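Local coordinates for protein putative trimethylamine methyltransferase (Rhizobium meliloti, PDB 4YYC) that probably acts as a methyltransferase of the trimethylamine methyltransferase (MTTB) family, at residues R461-D466 / N486-S491. Residues are numbered along the deposited sequence; the frame is centred on the assembly and turned at random.
Sequences RSPLAD and NALARS
A Ser-Pro-Leu turn in the loop ahead of helix 470-475 packs on helix 481-495 through Pro463 and Leu464, both of which touch Leu488. The contact is small and wholly apolar, burying 111 Å², and one methyl group carries most of it. Leu488 CD2 lies 3.8 Å from Leu464 CD2 and 4.0 Å from Pro463 CG, so one methyl meets two consecutive residues of the turn. The CA–CB bond of Leu488 already points at the loop; with CG anti to the backbone N (chi1 -167°) and chi2 near 60°, CD2 is the methyl that meets it, and its side chain crosses that of Pro463 at about a right angle. Leu464 makes a second, looser approach, its CD2 standing 4.1 Å from Leu488 CB.

The loop is shaped by an ST turn that is also an ST motif: Ser462 OG accepts from Leu464 N at 3.0 Å and from Ala465 N at 2.9 Å, folding the chain around Pro463. The same hydroxyl is hydrogen-bonded to Asp412 of helix 404-420, against which Pro463 and Leu488 also pack, so that helix borders loop and helix alike. Farther along the loop, Asp466 forms a salt bridge with Lys364 of the second subunit, placing the turn close to the dimer interface.

On helix 481-495, Arg490 NE, one turn further along, gives a 2.8 Å hydrogen bond to Asn486 OD1; NE lies in the plane of the Asn486 carbonyl, and OD1 meets the guanidinium edge. Arg490 NH2 is salt-bridged to Asp150, a second partner that should further restrict how the guanidinium can turn.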
loop_
_atom_site.group_PDB
_atom_site.type_symbol
_atom_site.label_atom_id
_atom_site.label_comp_id
_atom_site.label_asym_id
_atom_site.label_seq_id
_atom_site.Cartn_x
_atom_site.Cartn_y
_atom_site.Cartn_z
ATOM N N ARG A 461 17.233 -1.976 4.088
ATOM C CA ARG A 461 17.959 -0.856 3.425
ATOM C C ARG A 461 17.777 -0.898 1.895
ATOM O O ARG A 461 18.303 -1.756 1.228
ATOM C CB ARG A 461 19.466 -0.898 3.776
ATOM N N SER A 462 17.052 0.070 1.343
ATOM C CA SER A 462 16.917 0.150 -0.113
ATOM C C SER A 462 18.219 0.561 -0.797
ATOM O O SER A 462 18.802 1.563 -0.409
ATOM C CB SER A 462 15.865 1.183 -0.480
ATOM O OG SER A 462 15.843 1.443 -1.891
ATOM N N PRO A 463 18.649 -0.174 -1.833
ATOM C CA PRO A 463 19.824 0.315 -2.556
ATOM C C PRO A 463 19.465 1.414 -3.597
ATOM O O PRO A 463 20.384 1.858 -4.325
ATOM C CB PRO A 463 20.319 -0.932 -3.281
ATOM C CG PRO A 463 19.099 -1.741 -3.498
ATOM C CD PRO A 463 18.311 -1.548 -2.233
ATOM N N LEU A 464 18.172 1.787 -3.726
ATOM C CA LEU A 464 17.690 2.687 -4.764
ATOM C C LEU A 464 17.088 3.987 -4.265
ATOM O O LEU A 464 17.065 4.973 -5.022
ATOM C CB LEU A 464 16.628 1.963 -5.622
ATOM C CG LEU A 464 17.245 0.907 -6.505
ATOM C CD1 LEU A 464 16.134 0.133 -7.199
ATOM C CD2 LEU A 464 18.243 1.438 -7.506
ATOM N N ALA A 465 16.516 4.009 -3.055
ATOM C CA ALA A 465 15.993 5.255 -2.499
ATOM C C ALA A 465 17.090 6.279 -2.314
ATOM O O ALA A 465 18.191 5.951 -1.869
ATOM C CB ALA A 465 15.320 5.009 -1.165
ATOM N N ASP A 466 16.819 7.520 -2.699
ATOM C CA ASP A 466 17.698 8.595 -2.377
ATOM C C ASP A 466 17.157 9.314 -1.138
ATOM O O ASP A 466 16.065 9.912 -1.148
ATOM C CB ASP A 466 17.848 9.570 -3.543
ATOM C CG ASP A 466 18.848 10.632 -3.264
ATOM O OD1 ASP A 466 18.664 11.388 -2.278
ATOM O OD2 ASP A 466 19.890 10.745 -4.009
ATOM N N ASN A 486 18.466 1.830 -13.407
ATOM C CA ASN A 486 19.205 1.504 -14.634
ATOM C C ASN A 486 20.672 1.144 -14.309
ATOM O O ASN A 486 21.200 0.070 -14.722
ATOM C CB ASN A 486 19.129 2.679 -15.595
ATOM C CG ASN A 486 19.664 2.341 -16.971
ATOM O OD1 ASN A 486 20.875 2.166 -17.145
ATOM N ND2 ASN A 486 18.788 2.295 -17.940
ATOM N N ALA A 487 21.327 2.002 -13.527
ATOM C CA ALA A 487 22.714 1.784 -13.176
ATOM C C ALA A 487 22.918 0.515 -12.364
ATOM O O ALA A 487 23.871 -0.237 -12.601
ATOM C CB ALA A 487 23.260 2.959 -12.403
ATOM N N LEU A 488 21.966 0.238 -11.477
ATOM C CA LEU A 488 22.063 -0.908 -10.620
ATOM C C LEU A 488 21.876 -2.207 -11.440
ATOM O O LEU A 488 22.613 -3.186 -11.227
ATOM C CB LEU A 488 21.072 -0.836 -9.459
ATOM C CG LEU A 488 21.383 -1.870 -8.375
ATOM C CD1 LEU A 488 22.761 -1.709 -7.755
ATOM C CD2 LEU A 488 20.317 -1.798 -7.317
ATOM N N ALA A 489 20.904 -2.209 -12.348
ATOM C CA ALA A 489 20.696 -3.365 -13.242
ATOM C C ALA A 489 21.977 -3.631 -14.039
ATOM O O ALA A 489 22.385 -4.788 -14.174
ATOM C CB ALA A 489 19.551 -3.134 -14.192
ATOM N N ARG A 490 22.571 -2.566 -14.559
ATOM C CA ARG A 490 23.817 -2.743 -15.359
ATOM C C ARG A 490 24.938 -3.353 -14.504
ATOM O O ARG A 490 25.674 -4.243 -14.952
ATOM C CB ARG A 490 24.240 -1.415 -15.969
ATOM C CG ARG A 490 23.330 -0.946 -17.096
ATOM C CD ARG A 490 23.778 0.381 -17.628
ATOM N NE ARG A 490 22.929 0.930 -18.675
ATOM C CZ ARG A 490 23.037 0.700 -19.978
ATOM N NH1 ARG A 490 23.956 -0.130 -20.477
ATOM N NH2 ARG A 490 22.236 1.333 -20.827
ATOM N N SER A 491 25.053 -2.874 -13.274
ATOM C CA SER A 491 26.046 -3.326 -12.356
ATOM C C SER A 491 25.831 -4.786 -11.994
ATOM O O SER A 491 26.773 -5.583 -12.004
ATOM C CB SER A 491 26.040 -2.484 -11.088
ATOM O OG SER A 491 27.150 -2.869 -10.295
#